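Local atomic coordinates of Non-structural protein 11 (Prrsv 16244b, PDB entry 5EYI), a protein that probably cleaves RNA as a uridylate-specific endoribonuclease, trimming viral polyuridine tracts and so helping arterivirus replication escape host double-stranded RNA sensors. Residues P38-T42 against R51-S55; S63-A69 against V84-T90; I110-R115 against L153-K159; A132-V137 against H146-Y152. The protein carries 1 engineered substitution. All coordinates share one frame; numbering follows the deposited sequence.

Contact 1: P38-T42 against R51-S55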
loop_
_atom_site.group_PDB
_atom_site.type_symbol
_atom_site.label_atom_id
_atom_site.label_comp_id
_atom_site.label_asym_id
_atom_site.label_seq_id
_atom_site.Cartn_x
_atom_site.Cartn_y
_atom_site.Cartn_z
ATOM N N PRO A 38 -5.911 34.056 6.820
ATOM C CA PRO A 38 -6.357 33.296 5.646
ATOM C C PRO A 38 -7.873 33.096 5.709
ATOM O O PRO A 38 -8.393 32.661 6.743
ATOM C CB PRO A 38 -5.618 31.955 5.778
ATOM C CG PRO A 38 -4.512 32.205 6.743
ATOM C CD PRO A 38 -5.004 33.270 7.673
ATOM N N VAL A 39 -8.581 33.443 4.640
ATOM C CA VAL A 39 -10.041 33.333 4.646
ATOM C C VAL A 39 -10.545 32.513 3.458
ATOM O O VAL A 39 -10.073 32.668 2.345
ATOM C CB VAL A 39 -10.734 34.716 4.697
ATOM C CG1 VAL A 39 -10.627 35.314 6.095
ATOM C CG2 VAL A 39 -10.164 35.668 3.652
ATOM N N VAL A 40 -11.491 31.622 3.732
ATOM C CA VAL A 40 -12.208 30.896 2.700
ATOM C C VAL A 40 -13.499 31.671 2.488
ATOM O O VAL A 40 -14.147 32.088 3.452
ATOM C CB VAL A 40 -12.449 29.406 3.049
ATOM C CG1 VAL A 40 -13.164 29.217 4.386
ATOM C CG2 VAL A 40 -13.223 28.715 1.925
ATOM N N THR A 41 -13.850 31.890 1.230
ATOM C CA THR A 41 -14.867 32.868 0.880
ATOM C C THR A 41 -15.371 32.638 -0.540
ATOM O O THR A 41 -14.720 31.941 -1.325
ATOM C CB THR A 41 -14.293 34.302 0.997
ATOM O OG1 THR A 41 -15.325 35.268 0.762
ATOM C CG2 THR A 41 -13.129 34.527 0.013
ATOM N N THR A 42 -16.532 33.213 -0.860
ATOM C CA THR A 42 -16.991 33.288 -2.255
ATOM C C THR A 42 -16.785 34.681 -2.853
ATOM O O THR A 42 -17.136 34.902 -4.013
ATOM C CB THR A 42 -18.460 32.849 -2.430
ATOM O OG1 THR A 42 -19.324 33.735 -1.722
ATOM C CG2 THR A 42 -18.657 31.451 -1.913
ATOM N N ARG A 51 -6.384 34.212 0.668
ATOM C CA ARG A 51 -7.777 33.839 0.548
ATOM C C ARG A 51 -7.959 32.648 -0.360
ATOM O O ARG A 51 -7.213 32.464 -1.319
ATOM C CB ARG A 51 -8.622 35.026 0.059
ATOM C CG ARG A 51 -8.240 35.557 -1.309
ATOM C CD ARG A 51 -9.146 36.703 -1.747
ATOM N NE ARG A 51 -8.873 37.087 -3.129
ATOM C CZ ARG A 51 -7.805 37.759 -3.558
ATOM N NH1 ARG A 51 -6.847 38.162 -2.720
ATOM N NH2 ARG A 51 -7.690 38.040 -4.855
ATOM N N LEU A 52 -8.961 31.843 -0.039
ATOM C CA LEU A 52 -9.315 30.676 -0.823
ATOM C C LEU A 52 -10.693 30.987 -1.355
ATOM O O LEU A 52 -11.656 30.975 -0.591
ATOM C CB LEU A 52 -9.329 29.421 0.056
ATOM C CG LEU A 52 -9.662 28.107 -0.652
ATOM C CD1 LEU A 52 -8.609 27.790 -1.709
ATOM C CD2 LEU A 52 -9.796 26.977 0.364
ATOM N N VAL A 53 -10.786 31.317 -2.644
ATOM C CA VAL A 53 -12.056 31.748 -3.214
ATOM C C VAL A 53 -12.745 30.540 -3.830
ATOM O O VAL A 53 -12.161 29.865 -4.672
ATOM C CB VAL A 53 -11.900 32.862 -4.277
ATOM C CG1 VAL A 53 -13.271 33.268 -4.818
ATOM C CG2 VAL A 53 -11.196 34.084 -3.688
ATOM N N ALA A 54 -13.975 30.283 -3.388
ATOM C CA ALA A 54 -14.852 29.274 -3.975
ATOM C C ALA A 54 -15.820 29.953 -4.942
ATOM O O ALA A 54 -16.542 30.880 -4.560
ATOM C CB ALA A 54 -15.635 28.578 -2.883
ATOM N N SER A 55 -15.848 29.499 -6.184
ATOM C CA SER A 55 -16.664 30.156 -7.201
ATOM C C SER A 55 -17.316 29.146 -8.111
ATOM O O SER A 55 -16.791 28.053 -8.339
ATOM C CB SER A 55 -15.808 31.113 -8.033
ATOM O OG SER A 55 -14.761 30.423 -8.697
HETATM O O HOH W 1 -17.270 33.371 -6.424
#
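Val40 and Leu52 stand beside each other on neighbouring parallel strands, 39-41 and 51-55, whose axes come within 4.6 Å. The backbone bonds step along the seam in the parallel pattern. Val39 O takes the N-H of Leu52, Leu52 O takes that of Thr41, and Thr41 O takes that of Ala54 (2.7 Å from Thr41 O to Ala54 N). Each of these carbonyls also receives a CA-H from the partner strand, as Val53 CA does to Thr41 O.

Val40 can be traced outward from its CB, which lies 4.0 Å from Leu52 O. A chi1 of 55° puts CG1 between the backbone N and the carbonyl carbon and turns CG2 anti to N, where it meets that same Leu52 O at 3.7 Å and Leu52 CD2 at 4.1 Å. The two side chains point the same way and touch by their branch methyls. On the other face, Val39 CG2 reaches Arg51 CB at 4.0 Å, and Thr41 CG2 meets Val53 CG2, while Thr41 OG1 turns to Asp22. Arg51 contributes only its base here: its extended chain leads away, to Asn44 and Trp48 O. At the end of the pair, one water donates to both Thr42 O and Ala54 O.

The contact is a buried piece of the mixed sheet of the N-terminal domain. Strand 85-93 lines the far edge of strand 51-55, running antiparallel to it, and helix 9-14 lies over the Val40-Leu52 face, with Ala12 touching both side chains.

Contact 2: S63-A69 against V84-T90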
loop_
_atom_site.group_PDB
_atom_site.type_symbol
_atom_site.label_atom_id
_atom_site.label_comp_id
_atom_site.label_asym_id
_atom_site.label_seq_id
_atom_site.Cartn_x
_atom_site.Cartn_y
_atom_site.Cartn_z
ATOM N N SER A 63 -7.506 28.703 -11.138
ATOM C CA SER A 63 -8.747 28.153 -10.610
ATOM C C SER A 63 -8.766 26.659 -10.895
ATOM O O SER A 63 -8.575 26.239 -12.036
ATOM C CB SER A 63 -9.978 28.805 -11.237
ATOM O OG SER A 63 -10.103 30.139 -10.811
ATOM N N ARG A 64 -8.967 25.878 -9.842
ATOM C CA ARG A 64 -8.987 24.425 -9.905
ATOM C C ARG A 64 -10.450 23.999 -9.871
ATOM O O ARG A 64 -11.171 24.329 -8.921
ATOM C CB ARG A 64 -8.217 23.857 -8.704
ATOM C CG ARG A 64 -8.452 22.391 -8.357
ATOM C CD ARG A 64 -7.851 21.465 -9.388
ATOM N NE ARG A 64 -6.403 21.610 -9.421
ATOM C CZ ARG A 64 -5.626 21.180 -10.404
ATOM N NH1 ARG A 64 -6.140 20.535 -11.449
ATOM N NH2 ARG A 64 -4.318 21.384 -10.339
ATOM N N ALA A 65 -10.874 23.273 -10.906
ATOM C CA ALA A 65 -12.200 22.672 -10.959
ATOM C C ALA A 65 -12.282 21.508 -9.968
ATOM O O ALA A 65 -11.505 20.561 -10.057
ATOM C CB ALA A 65 -12.489 22.172 -12.369
ATOM N N CYS A 66 -13.220 21.583 -9.027
ATOM C CA CYS A 66 -13.396 20.521 -8.035
ATOM C C CYS A 66 -14.533 19.606 -8.467
ATOM O O CYS A 66 -15.705 19.854 -8.171
ATOM C CB CYS A 66 -13.615 21.122 -6.659
ATOM S SG CYS A 66 -12.221 22.160 -6.166
ATOM N N ILE A 67 -14.156 18.544 -9.171
ATOM C CA ILE A 67 -15.092 17.680 -9.892
ATOM C C ILE A 67 -15.617 16.558 -9.009
ATOM O O ILE A 67 -14.843 15.806 -8.428
ATOM C CB ILE A 67 -14.425 17.069 -11.145
ATOM C CG1 ILE A 67 -13.924 18.183 -12.084
ATOM C CG2 ILE A 67 -15.409 16.170 -11.891
ATOM C CD1 ILE A 67 -12.918 17.735 -13.133
ATOM N N GLY A 68 -16.938 16.433 -8.930
ATOM C CA GLY A 68 -17.576 15.376 -8.141
ATOM C C GLY A 68 -17.502 15.520 -6.628
ATOM O O GLY A 68 -17.770 14.562 -5.903
ATOM N N ALA A 69 -17.161 16.713 -6.143
ATOM C CA ALA A 69 -16.972 16.930 -4.730
ATOM C C ALA A 69 -18.311 17.241 -4.085
ATOM O O ALA A 69 -19.171 17.877 -4.687
ATOM C CB ALA A 69 -16.011 18.079 -4.499
ATOM N N VAL A 84 -19.060 16.136 -12.900
ATOM C CA VAL A 84 -19.603 17.491 -12.917
ATOM C C VAL A 84 -18.819 18.334 -11.915
ATOM O O VAL A 84 -18.553 17.889 -10.796
ATOM C CB VAL A 84 -21.092 17.513 -12.521
ATOM C CG1 VAL A 84 -21.648 18.931 -12.605
ATOM C CG2 VAL A 84 -21.910 16.555 -13.388
ATOM N N VAL A 85 -18.481 19.559 -12.312
ATOM C CA VAL A 85 -17.757 20.499 -11.451
ATOM C C VAL A 85 -18.696 20.987 -10.361
ATOM O O VAL A 85 -19.760 21.521 -10.664
ATOM C CB VAL A 85 -17.248 21.723 -12.246
ATOM C CG1 VAL A 85 -16.584 22.746 -11.322
ATOM C CG2 VAL A 85 -16.282 21.291 -13.347
ATOM N N SER A 86 -18.310 20.796 -9.097
ATOM C CA SER A 86 -19.124 21.254 -7.967
ATOM C C SER A 86 -18.877 22.733 -7.698
ATOM O O SER A 86 -19.815 23.490 -7.446
ATOM C CB SER A 86 -18.829 20.423 -6.713
ATOM O OG SER A 86 -18.983 19.047 -6.995
ATOM N N TYR A 87 -17.608 23.127 -7.747
ATOM C CA TYR A 87 -17.174 24.526 -7.566
ATOM C C TYR A 87 -15.724 24.627 -8.039
ATOM O O TYR A 87 -15.075 23.611 -8.249
ATOM C CB TYR A 87 -17.292 24.968 -6.084
ATOM C CG TYR A 87 -16.611 24.015 -5.114
ATOM C CD1 TYR A 87 -17.314 22.963 -4.536
ATOM C CD2 TYR A 87 -15.255 24.133 -4.816
ATOM C CE1 TYR A 87 -16.693 22.067 -3.681
ATOM C CE2 TYR A 87 -14.628 23.233 -3.956
ATOM C CZ TYR A 87 -15.355 22.203 -3.393
ATOM O OH TYR A 87 -14.735 21.307 -2.547
ATOM N N TYR A 88 -15.237 25.851 -8.209
ATOM C CA TYR A 88 -13.824 26.136 -8.473
ATOM C C TYR A 88 -13.198 26.681 -7.206
ATOM O O TYR A 88 -13.861 27.365 -6.443
ATOM C CB TYR A 88 -13.662 27.174 -9.589
ATOM C CG TYR A 88 -13.975 26.613 -10.948
ATOM C CD1 TYR A 88 -15.280 26.587 -11.419
ATOM C CD2 TYR A 88 -12.969 26.081 -11.752
ATOM C CE1 TYR A 88 -15.577 26.053 -12.648
ATOM C CE2 TYR A 88 -13.262 25.541 -12.986
ATOM C CZ TYR A 88 -14.570 25.531 -13.425
ATOM O OH TYR A 88 -14.865 24.990 -14.646
ATOM N N LEU A 89 -11.919 26.374 -6.999
ATOM C CA LEU A 89 -11.139 26.961 -5.914
ATOM C C LEU A 89 -9.966 27.736 -6.474
ATOM O O LEU A 89 -9.260 27.254 -7.360
ATOM C CB LEU A 89 -10.613 25.886 -4.956
ATOM C CG LEU A 89 -11.607 25.274 -3.971
ATOM C CD1 LEU A 89 -10.863 24.308 -3.059
ATOM C CD2 LEU A 89 -12.352 26.315 -3.158
ATOM N N THR A 90 -9.757 28.934 -5.943
ATOM C CA THR A 90 -8.594 29.726 -6.289
ATOM C C THR A 90 -7.924 30.183 -4.998
ATOM O O THR A 90 -8.555 30.807 -4.165
ATOM C CB THR A 90 -8.980 30.931 -7.171
ATOM O OG1 THR A 90 -9.898 30.503 -8.184
ATOM C CG2 THR A 90 -7.742 31.517 -7.843
#
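The Tyr87 ring lies under Cys66: CB sits over one face, 3.6 Å above the plane and toward the rim, while SG comes in obliquely, 3.4 Å from CE2, as a Cys sulfur-aromatic contact. Leu89 CG is at the edge of the same ring, in its plane, and also packs on Cys66 SG. This is one side of an antiparallel strand pair, 64-67 with 85-93, in the mixed sheet of the N-terminal domain. A chi1 of 52° places Tyr87 CG between its own N and carbonyl carbon, which carries the ring across to the neighbouring strand. Farther along, Ala69 CB reaches it near CE1 and OH.

On the opposite face of the sheet Tyr88 leans along Ala65, whose CB meets CE2 at 3.5 Å in an oblique approach. Val85 CG2 touches both Ala65 CB and Ile67 CG1, continuing this apolar row.

Arg64 and Leu89 form a hydrogen-bonded pair: Arg64 N to Leu89 O and Leu89 N to Arg64 O are both 2.9 Å. Cys66 N then binds Tyr87 O, Cys66 O takes the N-H of Ser86, and Gly68 N donates to Val84 O as the strand turns away. Arg64 sends its guanidinium elsewhere, to Leu100 O and Glu102. Val84, Val85 and Ser86 also line the pocket holding 2-(2-methoxyethoxy)ethanol, probably a crystallisation additive.

Hydroxyls tie both ends. Ser63 OG and Thr90 OG1 share a hydrogen bond of 2.7 Å, and Ser86 OG donates to Ala69 O at 2.6 Å, arriving in the carbonyl plane on a lone pair.

Contact 3: I110-R115 against L153-K159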
loop_
_atom_site.group_PDB
_atom_site.type_symbol
_atom_site.label_atom_id
_atom_site.label_comp_id
_atom_site.label_asym_id
_atom_site.label_seq_id
_atom_site.Cartn_x
_atom_site.Cartn_y
_atom_site.Cartn_z
ATOM N N ILE A 110 -20.736 11.277 3.612
ATOM C CA ILE A 110 -20.555 11.244 5.065
ATOM C C ILE A 110 -21.354 12.377 5.747
ATOM O O ILE A 110 -22.076 12.129 6.702
ATOM C CB ILE A 110 -19.056 11.268 5.452
ATOM C CG1 ILE A 110 -18.421 9.911 5.127
ATOM C CG2 ILE A 110 -18.863 11.568 6.934
ATOM C CD1 ILE A 110 -16.916 9.960 4.980
ATOM N N GLU A 111 -21.268 13.596 5.219
ATOM C CA GLU A 111 -21.882 14.750 5.880
ATOM C C GLU A 111 -23.406 14.663 5.877
ATOM O O GLU A 111 -24.028 15.012 6.874
ATOM C CB GLU A 111 -21.409 16.079 5.286
ATOM C CG GLU A 111 -19.987 16.483 5.687
ATOM C CD GLU A 111 -18.901 15.725 4.931
ATOM O OE1 GLU A 111 -19.224 14.907 4.034
ATOM O OE2 GLU A 111 -17.713 15.944 5.243
ATOM N N VAL A 112 -24.004 14.183 4.786
ATOM C CA VAL A 112 -25.470 13.999 4.745
ATOM C C VAL A 112 -25.937 12.627 5.212
ATOM O O VAL A 112 -27.133 12.415 5.315
ATOM C CB VAL A 112 -26.091 14.317 3.362
ATOM C CG1 VAL A 112 -25.651 15.687 2.896
ATOM C CG2 VAL A 112 -25.756 13.272 2.316
ATOM N N ASP A 113 -25.000 11.719 5.495
ATOM C CA ASP A 113 -25.283 10.336 5.891
ATOM C C ASP A 113 -26.004 9.530 4.807
ATOM O O ASP A 113 -26.857 8.688 5.103
ATOM C CB ASP A 113 -26.053 10.277 7.227
ATOM C CG ASP A 113 -25.904 8.937 7.935
ATOM O OD1 ASP A 113 -24.854 8.279 7.799
ATOM O OD2 ASP A 113 -26.847 8.539 8.634
ATOM N N CYS A 114 -25.652 9.783 3.551
ATOM C CA CYS A 114 -26.131 8.962 2.454
ATOM C C CYS A 114 -25.143 7.829 2.233
ATOM O O CYS A 114 -23.987 8.079 1.899
ATOM C CB CYS A 114 -26.266 9.771 1.177
ATOM S SG CYS A 114 -26.841 8.761 -0.208
ATOM N N ARG A 115 -25.599 6.590 2.405
ATOM C CA ARG A 115 -24.727 5.417 2.282
ATOM C C ARG A 115 -25.007 4.590 1.032
ATOM O O ARG A 115 -24.739 3.393 1.002
ATOM C CB ARG A 115 -24.845 4.578 3.541
ATOM C CG ARG A 115 -24.682 5.441 4.777
ATOM C CD ARG A 115 -24.390 4.637 6.005
ATOM N NE ARG A 115 -24.216 5.509 7.155
ATOM C CZ ARG A 115 -23.723 5.126 8.326
ATOM N NH1 ARG A 115 -23.325 3.866 8.530
ATOM N NH2 ARG A 115 -23.620 6.014 9.308
ATOM N N LEU A 153 -21.023 -0.801 9.428
ATOM C CA LEU A 153 -20.645 0.542 9.848
ATOM C C LEU A 153 -21.536 1.032 10.984
ATOM O O LEU A 153 -22.694 0.625 11.082
ATOM C CB LEU A 153 -20.750 1.529 8.694
ATOM C CG LEU A 153 -19.891 1.247 7.467
ATOM C CD1 LEU A 153 -20.065 2.413 6.513
ATOM C CD2 LEU A 153 -18.427 1.022 7.830
ATOM N N PRO A 154 -20.997 1.912 11.848
ATOM C CA PRO A 154 -21.810 2.502 12.918
ATOM C C PRO A 154 -22.684 3.631 12.390
ATOM O O PRO A 154 -22.507 4.079 11.260
ATOM C CB PRO A 154 -20.762 3.054 13.869
ATOM C CG PRO A 154 -19.630 3.445 12.973
ATOM C CD PRO A 154 -19.622 2.447 11.845
ATOM N N ARG A 155 -23.601 4.110 13.217
ATOM C CA ARG A 155 -24.490 5.204 12.826
ATOM C C ARG A 155 -23.793 6.570 12.698
ATOM O O ARG A 155 -24.180 7.361 11.850
ATOM C CB ARG A 155 -25.694 5.284 13.772
ATOM C CG ARG A 155 -26.727 4.198 13.502
ATOM C CD ARG A 155 -27.759 4.116 14.609
ATOM N NE ARG A 155 -28.569 5.338 14.722
ATOM C CZ ARG A 155 -29.764 5.551 14.158
ATOM N NH1 ARG A 155 -30.356 4.634 13.399
ATOM N NH2 ARG A 155 -30.377 6.712 14.358
ATOM N N VAL A 156 -22.777 6.851 13.510
ATOM C CA VAL A 156 -22.069 8.143 13.409
ATOM C C VAL A 156 -20.699 7.917 12.793
ATOM O O VAL A 156 -19.901 7.133 13.289
ATOM C CB VAL A 156 -22.074 9.022 14.716
ATOM C CG1 VAL A 156 -22.477 8.264 15.963
ATOM C CG2 VAL A 156 -20.769 9.800 14.939
ATOM N N LEU A 157 -20.478 8.589 11.669
ATOM C CA LEU A 157 -19.222 8.557 10.940
ATOM C C LEU A 157 -18.557 9.917 11.101
ATOM O O LEU A 157 -19.187 10.944 10.848
ATOM C CB LEU A 157 -19.475 8.267 9.465
ATOM C CG LEU A 157 -20.186 6.935 9.173
ATOM C CD1 LEU A 157 -20.438 6.767 7.678
ATOM C CD2 LEU A 157 -19.400 5.747 9.714
ATOM N N PRO A 158 -17.283 9.943 11.531
ATOM C CA PRO A 158 -16.601 11.238 11.630
ATOM C C PRO A 158 -16.591 11.995 10.295
ATOM O O PRO A 158 -16.395 11.382 9.230
ATOM C CB PRO A 158 -15.178 10.860 12.044
ATOM C CG PRO A 158 -15.284 9.512 12.669
ATOM C CD PRO A 158 -16.455 8.830 12.034
ATOM N N LYS A 159 -16.791 13.309 10.358
ATOM C CA LYS A 159 -16.826 14.143 9.161
ATOM C C LYS A 159 -15.411 14.545 8.795
ATOM O O LYS A 159 -14.990 15.677 9.015
ATOM C CB LYS A 159 -17.719 15.361 9.377
ATOM C CG LYS A 159 -19.183 15.001 9.573
ATOM C CD LYS A 159 -19.943 16.196 10.107
ATOM C CE LYS A 159 -21.427 15.920 10.224
ATOM N NZ LYS A 159 -22.151 17.194 10.512
HETATM O O HOH W 2 -26.532 6.992 10.705
#
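Arg115 reaches across to the 153-159 loop and grips Pro154 O end-on with both terminal nitrogens, NH1 at 2.9 Å and NH2 at 3.0 Å. The carbonyl oxygen lies in the guanidinium plane. Seen from the carbonyl, NH2 is in plane on a lone pair, whereas NH1 stands above it, 36° out. A second polar grip holds the guanidinium from its own segment: NE and NH2 both bind Asp113 OD1 side-on, a salt bridge with NE 2.9 Å from OD1. Bonds along two of its edges should fix the group's rotation. The chain is extended from CG to NE, which gives it the length to span the gap. One water adds a bridge, donating to Asp113 OD2 and Arg155 O.

Packing covers one face of that guanidinium, where Leu157 CD1 sits 3.6 Å above the plane, toward the rim. Leu153 CB packs near NH1. Farther along, Ile110 CG2 rests on the Pro158 carbonyl, 3.4 Å from Pro158 O, and packs on Leu157 CB.

Asp113, with positive phi, is the C-prime residue of the Schellman motif closing helix 109-112, so the helix end itself presents the carboxylate to Arg115. This surface contact within the NendoU domain fastens that helix end to a loop which rests on strand 163-169 through Val165 and Val167. Ile110 and Leu153 both reach Leu180 of strand 173-180, and Glu111 is paired with Lys10.

Contact 4: A132-V137 against H146-Y152. With SO4 (sulfate ion), chain C.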
loop_
_atom_site.group_PDB
_atom_site.type_symbol
_atom_site.label_atom_id
_atom_site.label_comp_id
_atom_site.label_asym_id
_atom_site.label_seq_id
_atom_site.Cartn_x
_atom_site.Cartn_y
_atom_site.Cartn_z
ATOM N N ALA A 132 -12.239 -5.131 0.251
ATOM C CA ALA A 132 -11.990 -3.681 0.431
ATOM C C ALA A 132 -13.231 -2.834 0.710
ATOM O O ALA A 132 -13.246 -2.045 1.666
ATOM C CB ALA A 132 -11.277 -3.103 -0.783
ATOM N N PHE A 133 -14.254 -2.996 -0.128
ATOM C CA PHE A 133 -15.345 -2.024 -0.235
ATOM C C PHE A 133 -16.711 -2.460 0.308
ATOM O O PHE A 133 -17.538 -1.603 0.636
ATOM C CB PHE A 133 -15.464 -1.558 -1.695
ATOM C CG PHE A 133 -14.186 -0.965 -2.254
ATOM C CD1 PHE A 133 -13.496 0.032 -1.563
ATOM C CD2 PHE A 133 -13.676 -1.394 -3.480
ATOM C CE1 PHE A 133 -12.327 0.576 -2.075
ATOM C CE2 PHE A 133 -12.509 -0.855 -3.993
ATOM C CZ PHE A 133 -11.832 0.130 -3.289
ATOM N N ILE A 134 -16.952 -3.765 0.410
ATOM C CA ILE A 134 -18.204 -4.286 0.970
ATOM C C ILE A 134 -17.995 -4.746 2.428
ATOM O O ILE A 134 -18.755 -4.368 3.326
ATOM C CB ILE A 134 -18.793 -5.386 0.056
ATOM C CG1 ILE A 134 -19.153 -4.768 -1.311
ATOM C CG2 ILE A 134 -20.016 -6.036 0.692
ATOM C CD1 ILE A 134 -19.528 -5.771 -2.392
ATOM N N GLY A 135 -16.946 -5.529 2.650
ATOM C CA GLY A 135 -16.616 -6.052 3.957
ATOM C C GLY A 135 -17.059 -7.488 4.106
ATOM O O GLY A 135 -18.015 -7.931 3.468
ATOM N N ASP A 136 -16.351 -8.216 4.954
ATOM C CA ASP A 136 -16.675 -9.609 5.221
ATOM C C ASP A 136 -16.241 -9.989 6.623
ATOM O O ASP A 136 -15.540 -9.227 7.286
ATOM C CB ASP A 136 -15.979 -10.505 4.200
ATOM C CG ASP A 136 -14.480 -10.553 4.398
ATOM O OD1 ASP A 136 -13.905 -9.580 4.936
ATOM O OD2 ASP A 136 -13.870 -11.573 4.024
ATOM N N VAL A 137 -16.644 -11.181 7.045
ATOM C CA VAL A 137 -16.369 -11.680 8.382
ATOM C C VAL A 137 -15.615 -13.002 8.286
ATOM O O VAL A 137 -16.022 -13.900 7.552
ATOM C CB VAL A 137 -17.680 -11.855 9.171
ATOM C CG1 VAL A 137 -17.453 -12.603 10.484
ATOM C CG2 VAL A 137 -18.311 -10.494 9.422
ATOM N N HIS A 146 -14.062 -0.280 4.230
ATOM C CA HIS A 146 -13.341 0.974 4.036
ATOM C C HIS A 146 -14.096 2.033 3.234
ATOM O O HIS A 146 -13.517 3.045 2.857
ATOM C CB HIS A 146 -11.977 0.684 3.430
ATOM C CG HIS A 146 -11.087 -0.129 4.321
ATOM N ND1 HIS A 146 -10.737 -1.426 4.028
ATOM C CD2 HIS A 146 -10.472 0.167 5.490
ATOM C CE1 HIS A 146 -9.941 -1.892 4.973
ATOM N NE2 HIS A 146 -9.768 -0.947 5.875
ATOM N N HIS A 147 -15.393 1.833 3.014
ATOM C CA HIS A 147 -16.184 2.790 2.261
ATOM C C HIS A 147 -17.493 3.103 2.973
ATOM O O HIS A 147 -18.001 2.298 3.748
ATOM C CB HIS A 147 -16.451 2.279 0.843
ATOM C CG HIS A 147 -16.789 3.365 -0.126
ATOM N ND1 HIS A 147 -18.014 3.460 -0.744
ATOM C CD2 HIS A 147 -16.068 4.424 -0.560
ATOM C CE1 HIS A 147 -18.035 4.523 -1.529
ATOM N NE2 HIS A 147 -16.865 5.130 -1.434
ATOM N N VAL A 148 -18.025 4.287 2.688
ATOM C CA VAL A 148 -19.279 4.753 3.261
ATOM C C VAL A 148 -20.464 3.849 2.897
ATOM O O VAL A 148 -21.482 3.860 3.584
ATOM C CB VAL A 148 -19.574 6.208 2.821
ATOM C CG1 VAL A 148 -19.989 6.261 1.353
ATOM C CG2 VAL A 148 -20.623 6.849 3.725
ATOM N N THR A 149 -20.316 3.090 1.817
ATOM C CA THR A 149 -21.293 2.101 1.378
ATOM C C THR A 149 -21.071 0.690 1.976
ATOM O O THR A 149 -21.875 -0.216 1.718
ATOM C CB THR A 149 -21.288 1.999 -0.170
ATOM O OG1 THR A 149 -19.991 1.599 -0.639
ATOM C CG2 THR A 149 -21.652 3.343 -0.802
ATOM N N SER A 150 -20.020 0.505 2.779
ATOM C CA SER A 150 -19.664 -0.819 3.297
ATOM C C SER A 150 -20.649 -1.337 4.341
ATOM O O SER A 150 -21.471 -0.599 4.887
ATOM C CB SER A 150 -18.254 -0.823 3.904
ATOM O OG SER A 150 -17.275 -0.432 2.958
ATOM N N ARG A 151 -20.544 -2.627 4.612
ATOM C CA ARG A 151 -21.288 -3.247 5.703
ATOM C C ARG A 151 -20.661 -2.932 7.055
ATOM O O ARG A 151 -19.543 -2.402 7.135
ATOM C CB ARG A 151 -21.327 -4.749 5.518
ATOM C CG ARG A 151 -22.175 -5.183 4.349
ATOM C CD ARG A 151 -21.964 -6.660 4.090
ATOM N NE ARG A 151 -22.808 -7.162 3.012
ATOM C CZ ARG A 151 -22.538 -8.240 2.267
ATOM N NH1 ARG A 151 -21.435 -8.961 2.464
ATOM N NH2 ARG A 151 -23.380 -8.594 1.294
ATOM N N TYR A 152 -21.421 -3.250 8.104
ATOM C CA TYR A 152 -20.944 -3.264 9.489
ATOM C C TYR A 152 -20.576 -1.877 10.071
ATOM O O TYR A 152 -19.923 -1.793 11.118
ATOM C CB TYR A 152 -19.780 -4.266 9.616
ATOM C CG TYR A 152 -20.079 -5.602 8.954
ATOM C CD1 TYR A 152 -21.259 -6.291 9.233
ATOM C CD2 TYR A 152 -19.197 -6.165 8.027
ATOM C CE1 TYR A 152 -21.548 -7.502 8.623
ATOM C CE2 TYR A 152 -19.481 -7.376 7.406
ATOM C CZ TYR A 152 -20.659 -8.034 7.706
ATOM O OH TYR A 152 -20.961 -9.228 7.104
HETATM S S SO4 C . -25.915 -6.011 2.114
HETATM O O1 SO4 C . -27.106 -5.178 1.864
HETATM O O2 SO4 C . -26.297 -7.316 2.700
HETATM O O3 SO4 C . -25.080 -5.234 3.058
HETATM O O4 SO4 C . -25.126 -6.339 0.898
HETATM O O HOH W 3 -19.546 -0.977 -1.224
HETATM O O HOH W 4 -20.103 -9.667 4.573
#
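Ala132 O, at the end of helix 130-133, receives the N-H of His146, with His146 N 3.2 Å away, and two residues on Ile134 O takes that of Arg151, whose N is at 2.8 Å. Between these bonds the 146-152 segment makes a type I turn from His147 to Ser150, while the other chain leaves its helix through Gly135, with positive phi.

Ser150 OG comes within 2.6 Å of Phe133 O, but His147 O is also near enough to take its one proton. A water donates to Phe133 O and binds Thr149 OG1, which also shares a hydrogen bond with His147 ND1.

This is the active-site region of the NendoU domain: His146 is a predicted catalytic residue, and Asp136 lies close to His131, another. His146 NE2 bonds Glu195 of the second subunit.

A chi1 of -69° sets Arg151 CG anti to the carbonyl carbon, and the extended chain then lies beside Ile134, pointing the same way. Ile134 CG2 sits over one guanidinium face, 3.5 Å above the plane. From the edge, NE and NH2 donate to O3 and O4 of a sulfate, probably from the crystallisation liquor. Arg151 CB covers the centre of one Tyr152 ring face, and Val137 CG2 approaches that ring obliquely, 3.7 Å from OH. Another water joins Gly135 O, Arg151 NH1 and Tyr152 OH, accepting from the arginine at 2.6 Å.

Contacts 1 and 2 share one sheet in the N-terminal domain, where strand 51-55 pairs with strand 85-93: Ser55 O to Tyr88 N and Val53 N to Thr90 O are probable hydrogen bonds. Contact 1 is buried, contact 2 partly so, and both rest on regular strand pairing, parallel in one and antiparallel in the other. Contacts 3 and 4 belong to the NendoU domain and join helix ends to consecutive stretches of one loop. Leu153 CD1 packs on His147 O and Val148 O of the His147-Ser150 turn, Arg115 CB on Val148 O. Here arginine side chains and waters do much of the work, contact 3 at the surface, contact 4 holding one predicted catalytic histidine, His146, with His131 close by.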